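Local atomic coordinates of phenolic acid decarboxylase (Sedimentibacter hydroxybenzoicus, PDB entry 7AE5), a protein that catalyses the reversible, non-oxidative decarboxylation of 4-hydroxybenzoate and 3,4-dihydroxybenzoate with prenylated FMN and manganese as cofactors. Residues L93-R96 / W97-P101; I386-D389 / E390-P394; W402-T405 / T406-P410; L78-D81 / K82-T86. All blocks are in the same frame, centred on the assembly; numbering follows the deposited sequence. Where two conformers were deposited one is given.

Interaction 1 (L93-R96 / W97-P101); sequences LNRR and WDKFP
A type I beta turn from Arg96 to Lys99 carries the chain off the C-terminal end of helix 86-96. Lys99 N gives a weak but straight hydrogen bond to Arg96 O, 3.4 Å long with an angle of 170° at the hydrogen. Trp97 N, two residues earlier, makes another weak bond, to Asn94 O at 3.4 Å. The lysine chain folds back over the turn. Its CG lies 3.6 Å from Arg96 O, and its CD is 3.8 Å from Arg96 CA. Bends at chi3 (64°) and chi4 turn the amino end toward Arg95, where Lys99 NZ comes within 4.3 Å of Arg95 NH1. The two like charges share Asp236, which forms salt bridges with both side chains, so the carboxylate probably offsets their repulsion. An alanine in place of Lys99 would probably leave Asp236 with less positive charge to meet and uncover the carbonyl of Arg96. Leu93 O lies at the edge of the Trp97 ring, in plane, 3.7 Å from Trp97 CE3. The indole nitrogen is held by Gly222 O. Glu92, on the same helix, bridges both Arg95 and Arg96. Trp97 packs against Val327 and Lys331 of helix 323-336 and meets Phe230 of helix 227-234 edge-to-face, while Lys99 rests on Ala233 of helix 227-234.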
ATOM      1  N   LEU C  93      34.526  -1.225 -23.132  1.00 53.77           N
ATOM      2  CA  LEU C  93      34.586  -2.529 -22.476  1.00 52.04           C
ATOM      3  C   LEU C  93      33.617  -3.516 -23.109  1.00 51.96           C
ATOM      4  O   LEU C  93      33.951  -4.693 -23.297  1.00 51.14           O
ATOM      5  CB  LEU C  93      34.301  -2.374 -20.982  1.00 50.37           C
ATOM      6  CG  LEU C  93      35.536  -2.291 -20.094  1.00 49.59           C
ATOM      7  CD1 LEU C  93      35.163  -2.468 -18.641  1.00 47.92           C
ATOM      8  CD2 LEU C  93      36.464  -3.417 -20.515  1.00 49.42           C
ATOM      9  N   ASN C  94      32.409  -3.059 -23.442  1.00 50.59           N
ATOM     10  CA  ASN C  94      31.429  -3.946 -24.059  1.00 50.41           C
ATOM     11  C   ASN C  94      31.876  -4.379 -25.449  1.00 51.54           C
ATOM     12  O   ASN C  94      31.626  -5.519 -25.860  1.00 50.66           O
ATOM     13  CB  ASN C  94      30.067  -3.256 -24.121  1.00 50.99           C
ATOM     14  CG  ASN C  94      29.018  -4.106 -24.803  1.00 50.78           C
ATOM     15  OD1 ASN C  94      28.680  -5.191 -24.333  1.00 48.77           O
ATOM     16  ND2 ASN C  94      28.497  -3.617 -25.923  1.00 52.80           N
ATOM     17  N   ARG C  95      32.540  -3.487 -26.186  1.00 49.45           N
ATOM     18  CA  ARG C  95      33.005  -3.831 -27.525  1.00 50.09           C
ATOM     19  C   ARG C  95      34.104  -4.888 -27.478  1.00 49.10           C
ATOM     20  O   ARG C  95      34.157  -5.773 -28.339  1.00 50.96           O
ATOM     21  CB  ARG C  95      33.494  -2.573 -28.244  1.00 51.53           C
ATOM     22  CG  ARG C  95      33.918  -2.799 -29.687  1.00 52.54           C
ATOM     23  CD  ARG C  95      34.636  -1.580 -30.249  1.00 54.19           C
ATOM     24  NE  ARG C  95      35.925  -1.363 -29.604  1.00 54.15           N
ATOM     25  CZ  ARG C  95      37.032  -2.030 -29.897  1.00 55.88           C
ATOM     26  NH1 ARG C  95      37.048  -2.967 -30.832  1.00 57.91           N
ATOM     27  NH2 ARG C  95      38.152  -1.753 -29.236  1.00 55.72           N
ATOM     28  N   ARG C  96      34.982  -4.819 -26.477  1.00 58.52           N
ATOM     29  CA  ARG C  96      36.090  -5.759 -26.357  1.00 57.45           C
ATOM     30  C   ARG C  96      35.703  -7.060 -25.662  1.00 55.95           C
ATOM     31  O   ARG C  96      36.493  -8.009 -25.689  1.00 55.28           O
ATOM     32  CB  ARG C  96      37.246  -5.116 -25.583  1.00 57.14           C
ATOM     33  CG  ARG C  96      37.705  -3.766 -26.113  1.00 58.21           C
ATOM     34  CD  ARG C  96      39.037  -3.355 -25.497  1.00 57.50           C
ATOM     35  NE  ARG C  96      39.403  -1.985 -25.839  1.00 57.98           N
ATOM     36  CZ  ARG C  96      40.289  -1.255 -25.174  1.00 57.19           C
ATOM     37  NH1 ARG C  96      40.926  -1.734 -24.117  1.00 56.23           N
ATOM     38  NH2 ARG C  96      40.540  -0.012 -25.576  1.00 57.42           N
ATOM     39  N   TRP C  97      34.509  -7.126 -25.064  1.00 57.10           N
ATOM     40  CA  TRP C  97      34.202  -8.181 -24.100  1.00 55.38           C
ATOM     41  C   TRP C  97      34.288  -9.574 -24.714  1.00 54.76           C
ATOM     42  O   TRP C  97      34.797 -10.505 -24.077  1.00 54.19           O
ATOM     43  CB  TRP C  97      32.812  -7.955 -23.503  1.00 54.76           C
ATOM     44  CG  TRP C  97      32.602  -8.652 -22.188  1.00 52.96           C
ATOM     45  CD1 TRP C  97      31.959  -9.838 -21.986  1.00 51.60           C
ATOM     46  CD2 TRP C  97      33.038  -8.210 -20.894  1.00 52.35           C
ATOM     47  NE1 TRP C  97      31.964 -10.161 -20.652  1.00 50.33           N
ATOM     48  CE2 TRP C  97      32.621  -9.179 -19.959  1.00 50.76           C
ATOM     49  CE3 TRP C  97      33.738  -7.090 -20.436  1.00 52.98           C
ATOM     50  CZ2 TRP C  97      32.881  -9.063 -18.596  1.00 49.94           C
ATOM     51  CZ3 TRP C  97      33.996  -6.977 -19.082  1.00 51.98           C
ATOM     52  CH2 TRP C  97      33.567  -7.958 -18.178  1.00 50.53           C
ATOM     53  N   ASP C  98      33.794  -9.745 -25.938  1.00 64.92           N
ATOM     54  CA  ASP C  98      33.611 -11.071 -26.513  1.00 66.71           C
ATOM     55  C   ASP C  98      34.652 -11.423 -27.571  1.00 69.68           C
ATOM     56  O   ASP C  98      34.494 -12.433 -28.263  1.00 71.69           O
ATOM     57  CB  ASP C  98      32.204 -11.194 -27.106  1.00 66.79           C
ATOM     58  CG  ASP C  98      31.150 -11.477 -26.050  1.00 64.51           C
ATOM     59  OD1 ASP C  98      31.516 -11.964 -24.959  1.00 63.39           O
ATOM     60  OD2 ASP C  98      29.956 -11.218 -26.312  1.00 63.98           O
ATOM     61  N   LYS C  99      35.712 -10.628 -27.706  1.00 59.73           N
ATOM     62  CA  LYS C  99      36.718 -10.900 -28.727  1.00 62.73           C
ATOM     63  C   LYS C  99      37.411 -12.230 -28.459  1.00 63.90           C
ATOM     64  O   LYS C  99      37.907 -12.479 -27.357  1.00 62.47           O
ATOM     65  CB  LYS C  99      37.742  -9.768 -28.771  1.00 62.94           C
ATOM     66  CG  LYS C  99      37.167  -8.433 -29.210  1.00 62.46           C
ATOM     67  CD  LYS C  99      38.198  -7.325 -29.091  1.00 62.62           C
ATOM     68  CE  LYS C  99      39.373  -7.558 -30.028  1.00 65.84           C
ATOM     69  NZ  LYS C  99      39.738  -6.325 -30.780  1.00 67.27           N
ATOM     70  N   PHE C 100      37.436 -13.089 -29.477  1.00 74.36           N
ATOM     71  CA  PHE C 100      38.083 -14.393 -29.394  1.00 76.04           C
ATOM     72  C   PHE C 100      38.330 -14.889 -30.809  1.00 79.74           C
ATOM     73  O   PHE C 100      37.513 -14.631 -31.700  1.00 80.64           O
ATOM     74  CB  PHE C 100      37.220 -15.396 -28.614  1.00 74.76           C
ATOM     75  N   PRO C 101      39.436 -15.611 -31.051  1.00 98.90           N
ATOM     76  CA  PRO C 101      40.418 -16.006 -30.039  1.00 98.14           C
ATOM     77  C   PRO C 101      41.542 -14.995 -29.841  1.00 97.81           C
ATOM     78  O   PRO C 101      41.884 -14.245 -30.755  1.00 99.42           O
ATOM     79  CB  PRO C 101      40.979 -17.308 -30.607  1.00101.48           C
ATOM     80  CG  PRO C 101      40.941 -17.090 -32.088  1.00104.52           C
ATOM     81  CD  PRO C 101      39.759 -16.180 -32.372  1.00102.86           C
TER

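Interaction 2 (I386-D389 / E390-P394); sequences IVVD and EFVDP
Asp389 and Phe391 lie side by side and point the same way, with carboxylate and ring planes only 23° apart. The ring comes against the aspartate at its CE1: Phe391 CE1 is 3.4 Å from Asp389 CB. Phe391 CZ also lies 3.9 Å from Asp389 OD2. The phenylalanine CG sits between its backbone N and carbonyl carbon (chi1 54°), which swings the ring back beside the aspartate. The carboxylate is fixed from outside the turn, since Asp389 OD2 is hydrogen-bonded to Thr444 OG1. Val388 and Val392 instead cross at about a right angle, and Val388 CG2 touches Val392 CG1 at 3.6 Å. Pro394 CB comes up more loosely to the same Val388 methyl. The backbone makes a type I beta turn from Asp389 to Val392, closed by a 3.2 Å hydrogen bond from Val392 N to Asp389 O. The turn leads from strand 384-388 toward helix 397-407. Val388 faces Ala403 of that helix, and both Phe391 and Val392 pack on its Trp402. An alanine at Phe391 would probably strip the apolar cover from Asp389 CB and open a gap beside Trp402. Pro394 reaches across to Ile354 and Ser356 of strand 352-357, and to Ala342 of strand 340-347.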
ATOM      1  N   ILE C 386      16.546   1.635 -11.342  1.00 33.44           N
ATOM      2  CA  ILE C 386      16.065   2.877 -11.937  1.00 33.77           C
ATOM      3  C   ILE C 386      16.197   2.759 -13.446  1.00 34.34           C
ATOM      4  O   ILE C 386      17.267   2.401 -13.955  1.00 34.53           O
ATOM      5  CB  ILE C 386      16.847   4.094 -11.413  1.00 34.15           C
ATOM      6  CG1 ILE C 386      16.831   4.126  -9.883  1.00 34.14           C
ATOM      7  CG2 ILE C 386      16.279   5.383 -11.990  1.00 34.55           C
ATOM      8  CD1 ILE C 386      17.874   5.037  -9.284  1.00 35.11           C
ATOM      9  N   VAL C 387      15.117   3.056 -14.163  1.00 29.79           N
ATOM     10  CA  VAL C 387      15.100   3.021 -15.621  1.00 30.95           C
ATOM     11  C   VAL C 387      14.933   4.443 -16.135  1.00 31.29           C
ATOM     12  O   VAL C 387      14.011   5.155 -15.722  1.00 31.12           O
ATOM     13  CB  VAL C 387      13.985   2.107 -16.157  1.00 32.06           C
ATOM     14  CG1 VAL C 387      14.135   1.931 -17.657  1.00 33.76           C
ATOM     15  CG2 VAL C 387      14.021   0.760 -15.453  1.00 31.55           C
ATOM     16  N   VAL C 388      15.824   4.852 -17.036  1.00 31.82           N
ATOM     17  CA  VAL C 388      15.812   6.188 -17.611  1.00 31.97           C
ATOM     18  C   VAL C 388      15.734   6.063 -19.131  1.00 33.03           C
ATOM     19  O   VAL C 388      15.901   4.984 -19.700  1.00 33.69           O
ATOM     20  CB  VAL C 388      17.042   7.014 -17.189  1.00 31.43           C
ATOM     21  CG1 VAL C 388      17.102   7.144 -15.671  1.00 30.80           C
ATOM     22  CG2 VAL C 388      18.314   6.370 -17.722  1.00 31.48           C
ATOM     23  N   ASP C 389      15.483   7.196 -19.784  1.00 40.87           N
ATOM     24  CA  ASP C 389      15.300   7.201 -21.227  1.00 41.86           C
ATOM     25  C   ASP C 389      16.634   7.013 -21.947  1.00 41.72           C
ATOM     26  O   ASP C 389      17.712   7.011 -21.346  1.00 40.91           O
ATOM     27  CB  ASP C 389      14.634   8.497 -21.686  1.00 42.13           C
ATOM     28  CG  ASP C 389      13.186   8.595 -21.256  1.00 42.53           C
ATOM     29  OD1 ASP C 389      12.420   7.649 -21.540  1.00 43.48           O
ATOM     30  OD2 ASP C 389      12.811   9.620 -20.646  1.00 42.04           O
ATOM     31  N   GLU C 390      16.540   6.872 -23.271  1.00 45.24           N
ATOM     32  CA  GLU C 390      17.702   6.514 -24.077  1.00 45.13           C
ATOM     33  C   GLU C 390      18.746   7.623 -24.105  1.00 44.45           C
ATOM     34  O   GLU C 390      19.943   7.339 -24.224  1.00 43.99           O
ATOM     35  CB  GLU C 390      17.256   6.158 -25.497  1.00 46.19           C
ATOM     36  CG  GLU C 390      16.695   7.330 -26.294  1.00 46.73           C
ATOM     37  CD  GLU C 390      15.192   7.499 -26.121  1.00 47.49           C
ATOM     38  OE1 GLU C 390      14.624   6.893 -25.186  1.00 47.36           O
ATOM     39  OE2 GLU C 390      14.581   8.242 -26.921  1.00 48.26           O
ATOM     40  N   PHE C 391      18.325   8.880 -23.990  1.00 43.88           N
ATOM     41  CA  PHE C 391      19.250  10.002 -24.071  1.00 43.51           C
ATOM     42  C   PHE C 391      19.899  10.342 -22.737  1.00 42.69           C
ATOM     43  O   PHE C 391      20.802  11.184 -22.703  1.00 42.49           O
ATOM     44  CB  PHE C 391      18.532  11.244 -24.618  1.00 44.01           C
ATOM     45  CG  PHE C 391      17.298  11.618 -23.849  1.00 44.05           C
ATOM     46  CD1 PHE C 391      16.072  11.062 -24.171  1.00 44.72           C
ATOM     47  CD2 PHE C 391      17.366  12.520 -22.800  1.00 43.51           C
ATOM     48  CE1 PHE C 391      14.935  11.402 -23.465  1.00 44.75           C
ATOM     49  CE2 PHE C 391      16.233  12.860 -22.088  1.00 43.50           C
ATOM     50  CZ  PHE C 391      15.017  12.296 -22.418  1.00 44.05           C
ATOM     51  N   VAL C 392      19.470   9.717 -21.647  1.00 35.92           N
ATOM     52  CA  VAL C 392      20.031   9.981 -20.328  1.00 35.28           C
ATOM     53  C   VAL C 392      21.204   9.042 -20.095  1.00 34.85           C
ATOM     54  O   VAL C 392      21.067   7.818 -20.217  1.00 34.83           O
ATOM     55  CB  VAL C 392      18.966   9.810 -19.231  1.00 35.13           C
ATOM     56  CG1 VAL C 392      19.627   9.729 -17.860  1.00 34.61           C
ATOM     57  CG2 VAL C 392      17.969  10.953 -19.280  1.00 35.40           C
ATOM     58  N   ASP C 393      22.354   9.610 -19.768  1.00 40.39           N
ATOM     59  CA  ASP C 393      23.522   8.823 -19.395  1.00 39.92           C
ATOM     60  C   ASP C 393      23.286   8.215 -18.019  1.00 39.56           C
ATOM     61  O   ASP C 393      23.245   8.958 -17.030  1.00 39.60           O
ATOM     62  CB  ASP C 393      24.772   9.710 -19.396  1.00 39.92           C
ATOM     63  CG  ASP C 393      26.053   8.941 -19.089  1.00 39.53           C
ATOM     64  OD1 ASP C 393      25.998   7.713 -18.866  1.00 39.19           O
ATOM     65  OD2 ASP C 393      27.127   9.580 -19.071  1.00 39.62           O
ATOM     66  N   PRO C 394      23.126   6.893 -17.899  1.00 28.75           N
ATOM     67  CA  PRO C 394      22.867   6.300 -16.579  1.00 28.40           C
ATOM     68  C   PRO C 394      24.080   6.285 -15.665  1.00 28.07           C
ATOM     69  O   PRO C 394      23.945   5.907 -14.494  1.00 27.89           O
ATOM     70  CB  PRO C 394      22.414   4.878 -16.922  1.00 28.31           C
ATOM     71  CG  PRO C 394      23.159   4.565 -18.176  1.00 28.42           C
ATOM     72  CD  PRO C 394      23.262   5.865 -18.946  1.00 28.82           C
TER

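Interaction 3 (W402-T405 / T406-P410); sequences WALT and TRVHP. With RB (rubidium ion), chain Q.
The backbone of helix 397-407 is still helical here: Arg407 N bonds to Ala403 O at 3.0 Å, while the bond from Thr406 N to Trp402 O is weak. Two threonine hydroxyls reinforce this last turn. Thr405 OG1 and Thr406 OG1 each donate to Trp402 O at 2.9 Å, and they reach it from opposite faces of the carbonyl plane. Each hydroxyl stands between its backbone N and carbonyl carbon (chi1 60° in Thr405 and 58° in Thr406), which turns it back toward the preceding helical turn. Thr406 OG1 also lies over one face of the Trp402 indole, toward the rim and 3.8 Å above the plane. Arg407 has two conformers. In one of them its NE bonds to Thr406 OG1 at 3.2 Å and its NH1 lies 3.8 Å from Trp402 CZ2, with guanidinium and ring planes 48° apart. Beyond the helix, Val408 CG2 lies beside Leu404 CD2 at 3.8 Å. A second subunit closes over this end: its Pro280 O accepts from Trp402 NE1, and its Thr348 hydroxyl bonds that of Thr405. The rubidium ion is bound by Arg407 O at 2.5 Å; its other ligands include a water, Asp413 OD2, Asp441 O and Thr443 O. The carbonyl at the helix end is thus taken up by a cation, which probably offsets the negative pole of the helix.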
ATOM      1  N   TRP C 402      18.020  14.396 -12.317  1.00 31.40           N
ATOM      2  CA  TRP C 402      17.071  15.161 -13.118  1.00 31.32           C
ATOM      3  C   TRP C 402      15.914  14.286 -13.579  1.00 30.79           C
ATOM      4  O   TRP C 402      14.743  14.656 -13.438  1.00 30.76           O
ATOM      5  CB  TRP C 402      17.782  15.780 -14.323  1.00 31.51           C
ATOM      6  CG  TRP C 402      16.835  16.333 -15.351  1.00 31.56           C
ATOM      7  CD1 TRP C 402      16.101  17.480 -15.257  1.00 31.89           C
ATOM      8  CD2 TRP C 402      16.508  15.750 -16.618  1.00 31.46           C
ATOM      9  NE1 TRP C 402      15.346  17.653 -16.393  1.00 32.00           N
ATOM     10  CE2 TRP C 402      15.576  16.603 -17.242  1.00 31.79           C
ATOM     11  CE3 TRP C 402      16.914  14.592 -17.287  1.00 31.26           C
ATOM     12  CZ2 TRP C 402      15.044  16.334 -18.502  1.00 32.05           C
ATOM     13  CZ3 TRP C 402      16.385  14.326 -18.537  1.00 31.53           C
ATOM     14  CH2 TRP C 402      15.460  15.194 -19.132  1.00 31.96           C
ATOM     15  N   ALA C 403      16.228  13.107 -14.124  1.00 33.32           N
ATOM     16  CA  ALA C 403      15.182  12.211 -14.602  1.00 33.03           C
ATOM     17  C   ALA C 403      14.272  11.766 -13.465  1.00 32.68           C
ATOM     18  O   ALA C 403      13.065  11.582 -13.660  1.00 32.61           O
ATOM     19  CB  ALA C 403      15.806  11.002 -15.297  1.00 32.94           C
ATOM     20  N   LEU C 404      14.831  11.591 -12.265  1.00 34.89           N
ATOM     21  CA  LEU C 404      14.004  11.207 -11.127  1.00 34.67           C
ATOM     22  C   LEU C 404      13.051  12.326 -10.732  1.00 34.88           C
ATOM     23  O   LEU C 404      11.887  12.072 -10.401  1.00 34.66           O
ATOM     24  CB  LEU C 404      14.888  10.813  -9.943  1.00 35.03           C
ATOM     25  CG  LEU C 404      15.662   9.502 -10.083  1.00 34.88           C
ATOM     26  CD1 LEU C 404      16.513   9.250  -8.850  1.00 35.73           C
ATOM     27  CD2 LEU C 404      14.709   8.346 -10.325  1.00 34.06           C
ATOM     28  N   THR C 405      13.516  13.573 -10.773  1.00 29.63           N
ATOM     29  CA  THR C 405      12.699  14.682 -10.303  1.00 29.98           C
ATOM     30  C   THR C 405      11.645  15.135 -11.309  1.00 29.91           C
ATOM     31  O   THR C 405      10.741  15.883 -10.924  1.00 30.19           O
ATOM     32  CB  THR C 405      13.590  15.872  -9.931  1.00 30.72           C
ATOM     33  OG1 THR C 405      14.340  16.292 -11.078  1.00 30.80           O
ATOM     34  CG2 THR C 405      14.545  15.493  -8.808  1.00 31.19           C
ATOM     35  N   THR C 406      11.724  14.712 -12.576  1.00 32.91           N
ATOM     36  CA  THR C 406      10.792  15.199 -13.589  1.00 33.24           C
ATOM     37  C   THR C 406       9.983  14.120 -14.305  1.00 33.27           C
ATOM     38  O   THR C 406       8.997  14.463 -14.968  1.00 33.82           O
ATOM     39  CB  THR C 406      11.532  16.042 -14.647  1.00 33.64           C
ATOM     40  OG1 THR C 406      12.570  15.264 -15.259  1.00 33.47           O
ATOM     41  CG2 THR C 406      12.139  17.293 -14.016  1.00 33.93           C
ATOM     42  N   ARG C 407      10.358  12.841 -14.201  0.60 38.94           N
ATOM     43  CA  ARG C 407       9.638  11.759 -14.866  0.60 39.33           C
ATOM     44  C   ARG C 407       9.102  10.705 -13.906  0.60 39.03           C
ATOM     45  O   ARG C 407       8.491   9.724 -14.362  0.60 39.66           O
ATOM     46  CB  ARG C 407      10.535  11.071 -15.905  0.60 39.56           C
ATOM     47  CG  ARG C 407      11.419  12.012 -16.702  0.60 39.72           C
ATOM     48  CD  ARG C 407      10.633  12.736 -17.780  0.60 40.61           C
ATOM     49  NE  ARG C 407      10.930  14.164 -17.792  0.60 40.56           N
ATOM     50  CZ  ARG C 407      10.957  14.912 -18.886  0.60 41.18           C
ATOM     51  NH1 ARG C 407      11.243  16.203 -18.833  0.60 41.20           N
ATOM     52  NH2 ARG C 407      10.695  14.351 -20.063  0.60 41.93           N
ATOM     53  N   VAL C 408       9.321  10.865 -12.605  1.00 35.03           N
ATOM     54  CA  VAL C 408       8.871   9.909 -11.601  1.00 34.76           C
ATOM     55  C   VAL C 408       7.680  10.513 -10.874  1.00 35.04           C
ATOM     56  O   VAL C 408       7.826  11.473 -10.106  1.00 34.95           O
ATOM     57  CB  VAL C 408       9.985   9.539 -10.611  1.00 34.12           C
ATOM     58  CG1 VAL C 408       9.412   8.754  -9.433  1.00 33.98           C
ATOM     59  CG2 VAL C 408      11.060   8.739 -11.304  1.00 33.91           C
ATOM     60  N   HIS C 409       6.503   9.964 -11.129  1.00 28.91           N
ATOM     61  CA  HIS C 409       5.342  10.163 -10.279  1.00 29.20           C
ATOM     62  C   HIS C 409       5.367   9.022  -9.276  1.00 28.91           C
ATOM     63  O   HIS C 409       5.050   7.881  -9.635  1.00 29.35           O
ATOM     64  CB  HIS C 409       4.054  10.166 -11.103  1.00 30.26           C
ATOM     65  CG  HIS C 409       2.828  10.551 -10.332  1.00 30.64           C
ATOM     66  ND1 HIS C 409       2.458   9.936  -9.156  1.00 30.48           N
ATOM     67  CD2 HIS C 409       1.874  11.478 -10.586  1.00 31.25           C
ATOM     68  CE1 HIS C 409       1.335  10.473  -8.714  1.00 31.01           C
ATOM     69  NE2 HIS C 409       0.959  11.411  -9.565  1.00 31.47           N
ATOM     70  N   PRO C 410       5.775   9.269  -8.029  1.00 32.35           N
ATOM     71  CA  PRO C 410       5.893   8.161  -7.068  1.00 32.13           C
ATOM     72  C   PRO C 410       4.593   7.412  -6.837  1.00 32.73           C
ATOM     73  O   PRO C 410       4.623   6.309  -6.281  1.00 32.69           O
ATOM     74  CB  PRO C 410       6.378   8.858  -5.790  1.00 32.07           C
ATOM     75  CG  PRO C 410       7.084  10.082  -6.289  1.00 32.05           C
ATOM     76  CD  PRO C 410       6.266  10.538  -7.465  1.00 32.28           C
TER
HETATM   77 RB    RB Q 501       7.868   7.648 -15.510  1.00 48.64          RB
HETATM   78  O   HOH W   1       6.572   6.220 -17.025  1.00 33.84           O

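Interaction 4 (L78-D81 / K82-T86); sequences LGLD and KNTST
With chi1 at -176°, the Asp81 carboxylate extends away from its own backbone N, which brings OD1 to Asn83 N. In Thr84, chi1 of -57° sets OG1 beside the backbone N, where it meets Asp81 O. The turn they belong to is of type I and runs from Asp81 to Thr84. Asp81 O is gripped twice. Thr84 N bonds to it at 3.1 Å with an angle of 160° at the hydrogen, and Thr84 OG1 donates to it at 2.6 Å. Both donors reach the oxygen from the same face of the carbonyl plane. The backbone bond stands well above that plane, while the hydroxyl is tilted less from it. Asp81 OD1 also accepts from Asn83 N at 3.1 Å, an Asx turn nested in the beta turn. This N-H comes from above the carboxylate plane. The aspartate therefore holds the loop through its backbone and its side chain together. Thr84 OG1 also lies 3.8 Å from Leu80 CB. The turn is at the surface, between two helices. Helix 71-77 ends in a Schellman motif, with Gly79 as the C-prime residue at positive phi. Ser85 is the N-cap of helix 86-96, with its OG bonded to Asp88 N. Lys82 rests on Leu76 and Asn83 on Gln72, both of helix 71-77, while Leu80 packs on Glu92 and Arg96 of helix 86-96.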
ATOM      1  N   LEU C  78      42.501   0.861 -19.854  1.00 56.35           N
ATOM      2  CA  LEU C  78      42.064   0.362 -21.149  1.00 57.56           C
ATOM      3  C   LEU C  78      42.742   1.062 -22.315  1.00 58.57           C
ATOM      4  O   LEU C  78      42.329   0.864 -23.462  1.00 59.77           O
ATOM      5  CB  LEU C  78      40.550   0.494 -21.281  1.00 58.52           C
ATOM      6  CG  LEU C  78      39.818  -0.290 -20.201  1.00 58.49           C
ATOM      7  CD1 LEU C  78      38.650   0.492 -19.608  1.00 58.77           C
ATOM      8  CD2 LEU C  78      39.389  -1.602 -20.796  1.00 58.83           C
ATOM      9  N   GLY C  79      43.769   1.865 -22.052  1.00 52.86           N
ATOM     10  CA  GLY C  79      44.481   2.538 -23.119  1.00 55.56           C
ATOM     11  C   GLY C  79      43.745   3.705 -23.734  1.00 56.09           C
ATOM     12  O   GLY C  79      43.992   4.039 -24.896  1.00 58.43           O
ATOM     13  N   LEU C  80      42.849   4.341 -22.986  1.00 63.22           N
ATOM     14  CA  LEU C  80      42.049   5.450 -23.480  1.00 63.61           C
ATOM     15  C   LEU C  80      42.510   6.759 -22.851  1.00 64.05           C
ATOM     16  O   LEU C  80      43.220   6.773 -21.841  1.00 63.47           O
ATOM     17  CB  LEU C  80      40.563   5.223 -23.181  1.00 61.32           C
ATOM     18  CG  LEU C  80      39.945   3.945 -23.751  1.00 60.97           C
ATOM     19  CD1 LEU C  80      38.602   3.661 -23.101  1.00 60.78           C
ATOM     20  CD2 LEU C  80      39.797   4.054 -25.261  1.00 63.13           C
ATOM     21  N   ASP C  81      42.097   7.866 -23.472  1.00 62.50           N
ATOM     22  CA  ASP C  81      42.316   9.183 -22.890  1.00 62.99           C
ATOM     23  C   ASP C  81      41.753   9.226 -21.475  1.00 60.38           C
ATOM     24  O   ASP C  81      40.679   8.686 -21.201  1.00 58.31           O
ATOM     25  CB  ASP C  81      41.665  10.260 -23.760  1.00 64.46           C
ATOM     26  CG  ASP C  81      41.948  11.663 -23.266  1.00 65.47           C
ATOM     27  OD1 ASP C  81      41.181  12.157 -22.412  1.00 63.86           O
ATOM     28  OD2 ASP C  81      42.931  12.275 -23.731  1.00 68.05           O
ATOM     29  N   LYS C  82      42.493   9.872 -20.570  1.00 62.07           N
ATOM     30  CA  LYS C  82      42.201   9.737 -19.146  1.00 59.86           C
ATOM     31  C   LYS C  82      40.866  10.364 -18.762  1.00 58.49           C
ATOM     32  O   LYS C  82      40.259   9.948 -17.770  1.00 56.33           O
ATOM     33  CB  LYS C  82      43.331  10.346 -18.317  1.00 60.85           C
ATOM     34  CG  LYS C  82      43.358  11.864 -18.303  1.00 62.47           C
ATOM     35  CD  LYS C  82      44.546  12.383 -17.510  1.00 63.69           C
ATOM     36  CE  LYS C  82      44.617  13.900 -17.552  1.00 65.69           C
ATOM     37  NZ  LYS C  82      45.974  14.376 -17.937  1.00 68.48           N
ATOM     38  N   ASN C  83      40.387  11.345 -19.522  1.00 60.15           N
ATOM     39  CA  ASN C  83      39.139  12.022 -19.198  1.00 59.12           C
ATOM     40  C   ASN C  83      37.920  11.345 -19.810  1.00 57.80           C
ATOM     41  O   ASN C  83      36.815  11.889 -19.708  1.00 57.10           O
ATOM     42  CB  ASN C  83      39.197  13.484 -19.647  1.00 61.37           C
ATOM     43  CG  ASN C  83      40.257  14.279 -18.908  1.00 62.71           C
ATOM     44  OD1 ASN C  83      41.028  15.023 -19.515  1.00 65.26           O
ATOM     45  ND2 ASN C  83      40.304  14.121 -17.589  1.00 61.18           N
ATOM     46  N   THR C  84      38.095  10.182 -20.436  1.00 52.00           N
ATOM     47  CA  THR C  84      36.987   9.483 -21.072  1.00 51.04           C
ATOM     48  C   THR C  84      35.856   9.249 -20.079  1.00 49.19           C
ATOM     49  O   THR C  84      36.073   8.722 -18.984  1.00 48.72           O
ATOM     50  CB  THR C  84      37.467   8.150 -21.648  1.00 51.22           C
ATOM     51  OG1 THR C  84      38.531   8.384 -22.578  1.00 53.72           O
ATOM     52  CG2 THR C  84      36.331   7.434 -22.357  1.00 51.36           C
ATOM     53  N   SER C  85      34.651   9.660 -20.465  1.00 43.29           N
ATOM     54  CA  SER C  85      33.488   9.499 -19.608  1.00 42.87           C
ATOM     55  C   SER C  85      33.268   8.027 -19.275  1.00 43.41           C
ATOM     56  O   SER C  85      33.703   7.125 -19.996  1.00 44.38           O
ATOM     57  CB  SER C  85      32.242  10.071 -20.282  1.00 42.95           C
ATOM     58  OG  SER C  85      31.626   9.099 -21.107  1.00 43.94           O
ATOM     59  N   THR C  86      32.578   7.792 -18.157  1.00 37.27           N
ATOM     60  CA  THR C  86      32.334   6.425 -17.713  1.00 36.99           C
ATOM     61  C   THR C  86      31.471   5.666 -18.715  1.00 37.81           C
ATOM     62  O   THR C  86      31.698   4.476 -18.965  1.00 38.59           O
ATOM     63  CB  THR C  86      31.682   6.433 -16.330  1.00 35.98           C
ATOM     64  OG1 THR C  86      32.533   7.128 -15.409  1.00 35.39           O
ATOM     65  CG2 THR C  86      31.471   5.014 -15.829  1.00 36.07           C
TER

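How the interactions relate
From the N terminus, interaction 4 comes first and closes the loop between helices 71-77 and 86-96. Interaction 1 then ends helix 86-96. The two touch where Arg96 NH2 bonds Leu78 O and where Leu93 meets Leu78, so the far end of the helix is tied back to the loop before its start. Much later, interaction 2 turns the chain out of strand 384-388, and interaction 3 ends the helix that follows, 397-407. This second pair also touches, with Ile386 against Leu404. All four lie in series; none nest or cross. Interactions 1 and 3 stay apart, their centres about 35 Å from each other.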